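Local coordinates for protein phosphodiesterase (Candida albicans, PDB 6CPU) that belongs to the cyclic nucleotide phosphodiesterase family and holds a zinc ion and a magnesium ion in a largely helical fold, at residues I262-Y267 with H274-A279; L347-G352 with C460-N465. One frame throughout, in Å; residues are numbered along the deposited sequence.

Contact 1. Residues I262-Y267 with H274-A279. With ZN (zinc ion), chain B.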
ATOM      1  N   ILE A 262      -2.411  -9.523  -3.903  1.00 19.31           N
ATOM      2  CA  ILE A 262      -1.085  -9.278  -4.470  1.00 20.77           C
ATOM      3  C   ILE A 262      -0.589  -7.882  -4.104  1.00 19.25           C
ATOM      4  O   ILE A 262       0.557  -7.734  -3.707  1.00 18.41           O
ATOM      5  CB  ILE A 262      -1.082  -9.388  -6.024  1.00 22.61           C
ATOM      6  CG1 ILE A 262      -1.296 -10.818  -6.545  1.00 25.49           C
ATOM      7  CG2 ILE A 262       0.168  -8.772  -6.630  1.00 24.10           C
ATOM      8  CD1 ILE A 262      -1.130 -11.937  -5.576  1.00 26.50           C
ATOM      9  N   VAL A 263      -1.467  -6.879  -4.201  1.00 17.97           N
ATOM     10  CA  VAL A 263      -1.115  -5.507  -3.810  1.00 17.72           C
ATOM     11  C   VAL A 263      -0.791  -5.442  -2.317  1.00 16.84           C
ATOM     12  O   VAL A 263       0.241  -4.882  -1.929  1.00 17.02           O
ATOM     13  CB  VAL A 263      -2.250  -4.496  -4.121  1.00 18.66           C
ATOM     14  CG1 VAL A 263      -1.952  -3.143  -3.488  1.00 18.93           C
ATOM     15  CG2 VAL A 263      -2.441  -4.339  -5.619  1.00 19.33           C
ATOM     16  N   ARG A 264      -1.656  -6.010  -1.486  1.00 16.37           N
ATOM     17  CA  ARG A 264      -1.421  -6.012  -0.025  1.00 16.63           C
ATOM     18  C   ARG A 264      -0.058  -6.626   0.306  1.00 16.83           C
ATOM     19  O   ARG A 264       0.686  -6.100   1.148  1.00 15.76           O
ATOM     20  CB  ARG A 264      -2.540  -6.746   0.708  1.00 16.92           C
ATOM     21  CG  ARG A 264      -2.384  -6.755   2.210  1.00 16.76           C
ATOM     22  CD  ARG A 264      -3.540  -7.456   2.882  1.00 17.49           C
ATOM     23  NE  ARG A 264      -3.406  -8.915   2.849  1.00 17.21           N
ATOM     24  CZ  ARG A 264      -4.223  -9.762   3.462  1.00 18.15           C
ATOM     25  NH1 ARG A 264      -5.284  -9.321   4.120  1.00 18.67           N
ATOM     26  NH2 ARG A 264      -3.982 -11.068   3.420  1.00 18.50           N
ATOM     27  N   ASP A 265       0.288  -7.706  -0.393  1.00 16.53           N
ATOM     28  CA  ASP A 265       1.574  -8.383  -0.212  1.00 18.81           C
ATOM     29  C   ASP A 265       2.816  -7.532  -0.557  1.00 18.10           C
ATOM     30  O   ASP A 265       3.923  -7.874  -0.135  1.00 18.64           O
ATOM     31  CB  ASP A 265       1.620  -9.698  -1.026  1.00 20.45           C
ATOM     32  CG  ASP A 265       0.746 -10.810  -0.436  1.00 23.27           C
ATOM     33  OD1 ASP A 265       0.305 -10.698   0.735  1.00 24.32           O
ATOM     34  OD2 ASP A 265       0.497 -11.823  -1.157  1.00 26.29           O
ATOM     35  N   THR A 266       2.643  -6.435  -1.290  1.00 17.38           N
ATOM     36  CA  THR A 266       3.756  -5.552  -1.594  1.00 17.61           C
ATOM     37  C   THR A 266       3.946  -4.458  -0.546  1.00 17.63           C
ATOM     38  O   THR A 266       4.928  -3.736  -0.615  1.00 17.23           O
ATOM     39  CB  THR A 266       3.625  -4.873  -2.967  1.00 18.55           C
ATOM     40  OG1 THR A 266       2.536  -3.947  -2.962  1.00 18.70           O
ATOM     41  CG2 THR A 266       3.415  -5.914  -4.066  1.00 18.58           C
ATOM     42  N   TYR A 267       3.001  -4.330   0.386  1.00 16.35           N
ATOM     43  CA  TYR A 267       3.110  -3.356   1.471  1.00 16.23           C
ATOM     44  C   TYR A 267       3.691  -4.025   2.700  1.00 17.31           C
ATOM     45  O   TYR A 267       3.419  -5.189   2.961  1.00 17.44           O
ATOM     46  CB  TYR A 267       1.729  -2.728   1.761  1.00 16.25           C
ATOM     47  CG  TYR A 267       1.361  -1.658   0.765  1.00 15.82           C
ATOM     48  CD1 TYR A 267       0.566  -1.931  -0.339  1.00 15.99           C
ATOM     49  CD2 TYR A 267       1.826  -0.352   0.920  1.00 15.92           C
ATOM     50  CE1 TYR A 267       0.262  -0.949  -1.266  1.00 16.16           C
ATOM     51  CE2 TYR A 267       1.524   0.630  -0.013  1.00 15.42           C
ATOM     52  CZ  TYR A 267       0.741   0.337  -1.099  1.00 15.91           C
ATOM     53  OH  TYR A 267       0.447   1.351  -2.017  1.00 16.06           O
ATOM     54  N   HIS A 274       3.309   3.852   6.627  1.00 20.79           N
ATOM     55  CA  HIS A 274       3.303   3.512   5.183  1.00 21.07           C
ATOM     56  C   HIS A 274       3.056   2.032   4.910  1.00 19.56           C
ATOM     57  O   HIS A 274       3.907   1.325   4.380  1.00 20.04           O
ATOM     58  CB  HIS A 274       4.603   3.988   4.523  1.00 21.38           C
ATOM     59  CG  HIS A 274       4.706   5.479   4.446  1.00 21.49           C
ATOM     60  ND1 HIS A 274       5.429   6.225   5.352  1.00 22.54           N
ATOM     61  CD2 HIS A 274       4.134   6.365   3.601  1.00 22.77           C
ATOM     62  CE1 HIS A 274       5.317   7.508   5.051  1.00 22.81           C
ATOM     63  NE2 HIS A 274       4.532   7.620   3.995  1.00 23.79           N
ATOM     64  N   ASN A 275       1.869   1.589   5.287  1.00 19.38           N
ATOM     65  CA  ASN A 275       1.442   0.196   5.125  1.00 18.78           C
ATOM     66  C   ASN A 275       0.218   0.147   4.226  1.00 18.31           C
ATOM     67  O   ASN A 275      -0.151   1.150   3.615  1.00 17.53           O
ATOM     68  CB  ASN A 275       1.179  -0.425   6.483  1.00 18.52           C
ATOM     69  CG  ASN A 275       0.176   0.365   7.299  1.00 18.75           C
ATOM     70  OD1 ASN A 275      -0.649   1.086   6.764  1.00 19.27           O
ATOM     71  ND2 ASN A 275       0.274   0.246   8.589  1.00 19.73           N
ATOM     72  N   PHE A 276      -0.377  -1.027   4.098  1.00 17.91           N
ATOM     73  CA  PHE A 276      -1.544  -1.205   3.221  1.00 18.24           C
ATOM     74  C   PHE A 276      -2.721  -0.337   3.697  1.00 18.35           C
ATOM     75  O   PHE A 276      -3.462   0.196   2.882  1.00 18.17           O
ATOM     76  CB  PHE A 276      -1.922  -2.665   3.214  1.00 18.15           C
ATOM     77  CG  PHE A 276      -3.083  -2.992   2.338  1.00 18.14           C
ATOM     78  CD1 PHE A 276      -3.031  -2.744   0.983  1.00 18.27           C
ATOM     79  CD2 PHE A 276      -4.206  -3.625   2.871  1.00 18.63           C
ATOM     80  CE1 PHE A 276      -4.112  -3.060   0.174  1.00 18.47           C
ATOM     81  CE2 PHE A 276      -5.279  -3.961   2.058  1.00 18.27           C
ATOM     82  CZ  PHE A 276      -5.227  -3.677   0.719  1.00 18.56           C
ATOM     83  N   ARG A 277      -2.847  -0.165   5.005  1.00 19.50           N
ATOM     84  CA  ARG A 277      -3.910   0.693   5.572  1.00 19.50           C
ATOM     85  C   ARG A 277      -3.819   2.137   5.043  1.00 19.81           C
ATOM     86  O   ARG A 277      -4.852   2.721   4.698  1.00 20.56           O
ATOM     87  CB  ARG A 277      -3.917   0.637   7.106  1.00 19.45           C
ATOM     88  CG  ARG A 277      -4.929   1.552   7.802  1.00 19.51           C
ATOM     89  CD  ARG A 277      -4.988   1.349   9.309  1.00 20.09           C
ATOM     90  NE  ARG A 277      -5.415  -0.007   9.627  1.00 20.31           N
ATOM     91  CZ  ARG A 277      -4.620  -1.015   9.958  1.00 20.32           C
ATOM     92  NH1 ARG A 277      -3.305  -0.853  10.119  1.00 21.34           N
ATOM     93  NH2 ARG A 277      -5.155  -2.205  10.153  1.00 21.62           N
ATOM     94  N   HIS A 278      -2.604   2.685   4.959  1.00 20.00           N
ATOM     95  CA  HIS A 278      -2.374   4.026   4.379  1.00 21.42           C
ATOM     96  C   HIS A 278      -2.771   4.072   2.918  1.00 20.66           C
ATOM     97  O   HIS A 278      -3.419   5.015   2.478  1.00 20.07           O
ATOM     98  CB  HIS A 278      -0.909   4.482   4.554  1.00 21.77           C
ATOM     99  CG  HIS A 278      -0.539   5.709   3.767  1.00 24.49           C
ATOM    100  ND1 HIS A 278      -1.124   6.942   3.975  1.00 25.53           N
ATOM    101  CD2 HIS A 278       0.368   5.889   2.771  1.00 26.37           C
ATOM    102  CE1 HIS A 278      -0.596   7.824   3.141  1.00 26.44           C
ATOM    103  NE2 HIS A 278       0.312   7.213   2.397  1.00 28.66           N
ATOM    104  N   ALA A 279      -2.377   3.050   2.152  1.00 20.61           N
ATOM    105  CA  ALA A 279      -2.738   2.976   0.748  1.00 19.51           C
ATOM    106  C   ALA A 279      -4.256   3.012   0.552  1.00 20.24           C
ATOM    107  O   ALA A 279      -4.774   3.734  -0.326  1.00 19.50           O
ATOM    108  CB  ALA A 279      -2.155   1.721   0.108  1.00 20.04           C
TER
HETATM  109 ZN    ZN B 601       1.575   7.938   0.767  1.00 34.92          ZN
HETATM  110  O   HOH W   1       2.715   8.812   2.448  1.00 34.55           O
HETATM  111  O   HOH W   2       3.076   8.881  -0.474  1.00 30.21           O
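His274 brings its carbonyl O to the edge of the Tyr267 ring, near the ring plane. Its own ring turns to the metal site, where NE2 is hydrogen-bonded to a zinc-bound water at 2.7 Å and ND1 to Glu483. Asn275 sits at the N-cap of helix 276-292. Its OD1 accepts from His278 N at 3.1 Å, and its backbone O lies 3.7 Å from Tyr267 CD2. Phe276 carries much of the contact. With CG anti to the backbone N (chi1 -179°), its ring reaches across to Arg264. Arg264 CB stands over the ring centre, 3.9 Å from the centroid, in a CH-pi contact. The Arg264 chain then bends at chi3, and its guanidinium goes to Asp228. Tyr267 CD1 meets the edge of the Phe276 ring, and the two side chains cross at about a right angle. His278 binds the zinc ion through NE2, at 2.2 Å. Ala279 places CB 3.4 Å from Tyr267 OH, and that hydroxyl is hydrogen-bonded to Leu347 O. The contact packs the end of helix 253-264 and the turn there against the start of helix 276-292, which supplies the first histidine in sequence of the HD-type phosphodiesterase metal site.

Contact 2. Residues L347-G352 with C460-N465. With ZN (zinc ion), chain B; MG (magnesium ion), chain C.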
ATOM      1  N   LEU A 347      -4.026   3.347  -4.979  1.00 21.36           N
ATOM      2  CA  LEU A 347      -3.831   2.019  -4.393  1.00 21.74           C
ATOM      3  C   LEU A 347      -2.347   1.601  -4.362  1.00 20.78           C
ATOM      4  O   LEU A 347      -1.867   1.030  -3.361  1.00 23.32           O
ATOM      5  CB  LEU A 347      -4.660   0.978  -5.155  1.00 21.31           C
ATOM      6  CG  LEU A 347      -4.517  -0.470  -4.684  1.00 22.15           C
ATOM      7  CD1 LEU A 347      -4.869  -0.622  -3.213  1.00 21.52           C
ATOM      8  CD2 LEU A 347      -5.368  -1.375  -5.544  1.00 22.86           C
ATOM      9  N   GLY A 348      -1.626   1.894  -5.436  1.00 19.74           N
ATOM     10  CA  GLY A 348      -0.229   1.463  -5.583  1.00 19.97           C
ATOM     11  C   GLY A 348       0.822   2.502  -5.238  1.00 19.99           C
ATOM     12  O   GLY A 348       2.030   2.250  -5.376  1.00 18.32           O
ATOM     13  N   HIS A 349       0.397   3.673  -4.758  1.00 20.15           N
ATOM     14  CA  HIS A 349       1.312   4.824  -4.735  1.00 21.49           C
ATOM     15  C   HIS A 349       2.488   4.710  -3.756  1.00 20.71           C
ATOM     16  O   HIS A 349       3.477   5.429  -3.923  1.00 21.28           O
ATOM     17  CB  HIS A 349       0.544   6.140  -4.493  1.00 22.76           C
ATOM     18  CG  HIS A 349       0.382   6.476  -3.048  1.00 23.35           C
ATOM     19  ND1 HIS A 349      -0.562   5.876  -2.248  1.00 25.01           N
ATOM     20  CD2 HIS A 349       1.073   7.322  -2.250  1.00 24.54           C
ATOM     21  CE1 HIS A 349      -0.448   6.338  -1.014  1.00 25.14           C
ATOM     22  NE2 HIS A 349       0.535   7.222  -0.989  1.00 25.91           N
ATOM     23  N   ASP A 350       2.393   3.831  -2.757  1.00 18.97           N
ATOM     24  CA  ASP A 350       3.477   3.609  -1.806  1.00 19.68           C
ATOM     25  C   ASP A 350       3.968   2.154  -1.801  1.00 17.47           C
ATOM     26  O   ASP A 350       4.559   1.725  -0.824  1.00 17.08           O
ATOM     27  CB  ASP A 350       3.028   4.026  -0.380  1.00 21.21           C
ATOM     28  CG  ASP A 350       3.253   5.523  -0.085  1.00 23.70           C
ATOM     29  OD1 ASP A 350       4.178   6.103  -0.679  1.00 24.68           O
ATOM     30  OD2 ASP A 350       2.537   6.099   0.772  1.00 26.75           O
ATOM     31  N   VAL A 351       3.710   1.382  -2.862  1.00 17.72           N
ATOM     32  CA  VAL A 351       4.096  -0.037  -2.848  1.00 18.54           C
ATOM     33  C   VAL A 351       5.568  -0.236  -2.481  1.00 17.88           C
ATOM     34  O   VAL A 351       6.455   0.436  -2.999  1.00 17.88           O
ATOM     35  CB  VAL A 351       3.782  -0.816  -4.153  1.00 19.99           C
ATOM     36  CG1 VAL A 351       2.283  -1.000  -4.344  1.00 20.29           C
ATOM     37  CG2 VAL A 351       4.415  -0.170  -5.359  1.00 21.97           C
ATOM     38  N   GLY A 352       5.812  -1.157  -1.560  1.00 17.10           N
ATOM     39  CA  GLY A 352       7.177  -1.549  -1.212  1.00 16.67           C
ATOM     40  C   GLY A 352       7.848  -0.566  -0.277  1.00 15.83           C
ATOM     41  O   GLY A 352       9.025  -0.660  -0.046  1.00 14.90           O
ATOM     42  N   CYS A 460      -3.483  15.561  -2.749  1.00 31.10           N
ATOM     43  CA  CYS A 460      -4.408  15.916  -1.670  1.00 30.95           C
ATOM     44  C   CYS A 460      -4.762  14.667  -0.854  1.00 29.27           C
ATOM     45  O   CYS A 460      -4.710  14.681   0.378  1.00 30.75           O
ATOM     46  CB  CYS A 460      -5.660  16.578  -2.246  1.00 32.25           C
ATOM     47  SG  CYS A 460      -5.407  18.307  -2.761  1.00 35.89           S
ATOM     48  N   ALA A 461      -5.080  13.582  -1.551  1.00 28.17           N
ATOM     49  CA  ALA A 461      -5.390  12.299  -0.893  1.00 26.61           C
ATOM     50  C   ALA A 461      -4.239  11.810  -0.026  1.00 27.85           C
ATOM     51  O   ALA A 461      -4.443  11.398   1.119  1.00 27.82           O
ATOM     52  CB  ALA A 461      -5.752  11.253  -1.933  1.00 27.05           C
ATOM     53  N   ASP A 462      -3.019  11.867  -0.562  1.00 27.09           N
ATOM     54  CA  ASP A 462      -1.855  11.387   0.177  1.00 28.27           C
ATOM     55  C   ASP A 462      -1.613  12.150   1.484  1.00 29.50           C
ATOM     56  O   ASP A 462      -1.154  11.561   2.467  1.00 29.82           O
ATOM     57  CB  ASP A 462      -0.613  11.447  -0.707  1.00 29.45           C
ATOM     58  CG  ASP A 462       0.564  10.689  -0.127  1.00 30.87           C
ATOM     59  OD1 ASP A 462       0.392   9.623   0.531  1.00 30.52           O
ATOM     60  OD2 ASP A 462       1.684  11.178  -0.357  1.00 33.99           O
ATOM     61  N   ILE A 463      -1.915  13.453   1.509  1.00 28.62           N
ATOM     62  CA  ILE A 463      -1.717  14.253   2.730  1.00 29.14           C
ATOM     63  C   ILE A 463      -3.049  14.614   3.400  1.00 30.77           C
ATOM     64  O   ILE A 463      -3.162  15.650   4.062  1.00 30.43           O
ATOM     65  CB  ILE A 463      -0.861  15.528   2.471  1.00 30.25           C
ATOM     66  CG1 ILE A 463      -1.557  16.506   1.519  1.00 31.24           C
ATOM     67  CG2 ILE A 463       0.504  15.151   1.914  1.00 30.59           C
ATOM     68  CD1 ILE A 463      -1.036  17.926   1.650  1.00 34.14           C
ATOM     69  N   SER A 464      -4.041  13.737   3.266  1.00 31.23           N
ATOM     70  CA  SER A 464      -5.407  14.037   3.710  1.00 30.92           C
ATOM     71  C   SER A 464      -5.651  13.811   5.199  1.00 30.83           C
ATOM     72  O   SER A 464      -6.750  14.105   5.684  1.00 33.21           O
ATOM     73  CB  SER A 464      -6.411  13.226   2.884  1.00 31.64           C
ATOM     74  OG  SER A 464      -6.282  11.839   3.157  1.00 32.90           O
ATOM     75  N   ASN A 465      -4.655  13.317   5.936  1.00 30.03           N
ATOM     76  CA  ASN A 465      -4.830  13.050   7.355  1.00 31.10           C
ATOM     77  C   ASN A 465      -5.325  14.280   8.123  1.00 33.49           C
ATOM     78  O   ASN A 465      -6.186  14.151   8.991  1.00 34.44           O
ATOM     79  CB  ASN A 465      -3.533  12.579   7.995  1.00 32.83           C
ATOM     80  CG  ASN A 465      -3.144  11.172   7.584  1.00 31.85           C
ATOM     81  OD1 ASN A 465      -3.865  10.476   6.853  1.00 31.99           O
ATOM     82  ND2 ASN A 465      -2.002  10.738   8.070  1.00 32.22           N
TER
HETATM   83 ZN    ZN B 601       1.575   7.938   0.767  1.00 34.92          ZN
HETATM   84 MG    MG C 602       4.926   8.118  -0.831  1.00 26.72          MG
HETATM   85  O   HOH W   2       3.076   8.881  -0.474  1.00 30.21           O
HETATM   86  O   HOH W   1       2.715   8.812   2.448  1.00 34.55           O
HETATM   87  O   HOH W   3       5.562  10.160  -1.295  1.00 27.32           O
HETATM   88  O   HOH W   4       7.012   7.440  -0.873  1.00 20.33           O
HETATM   89  O   HOH W   5       5.351   8.357   1.110  1.00 30.35           O
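The His349 ring and the Asp462 carboxylate meet across the contact with their planes turned 75° apart. Asp350 CB lies over the centre of one face of the ring, 4.1 Å above the plane. At the ring edge, in plane, lies the water that bridges the zinc and magnesium ions. Asp462 OD1 is 2.8 Å from His349 NE2, but this is no hydrogen bond, since both atoms bind the zinc ion. The metal therefore joins the two segments. His349 has CG between the backbone N and the carbonyl carbon (chi1 89°), which swings the ring toward the zinc ion. Its turn about CB-CG (chi2 -78°) then points NE2 at the metal. ND1 is hydrogen-bonded to Ala346 O, which helps fix the rotation of the ring. Asp350 divides its carboxylate between the metals: OD2 is 2.1 Å from the zinc ion and OD1 is 2.2 Å from the magnesium ion. Asp462 uses OD1 for the zinc ion, at 2.1 Å. Its OD2 accepts from the bridging water at 2.7 Å, so this carboxylate binds the zinc ion and probably also orients the water. His278 and a second water complete the zinc shell. A His-Asp pair near the end of one helix and an aspartate at the end of another are typical of the two-metal site of HD-type phosphodiesterases.

From the N terminus, helix 253-264 comes first. Contact 1 closes the short loop between it and helix 276-292. Contact 2 opens later, at the end of helix 336-348, and spans 107 mostly helical residues before it closes at the end of helix 446-462. The two are in series, with neither nesting nor crossing. They still meet in space, with centres about 10 Å apart. The Tyr267 hydroxyl of contact 1 also probably hydrogen-bonds to Asp350 N of contact 2, joining the loop after helix 253-264 to the turn that carries the His-Asp pair. The zinc ion ties both contacts together and links helix 276-292 to the ends of helices 336-348 and 446-462.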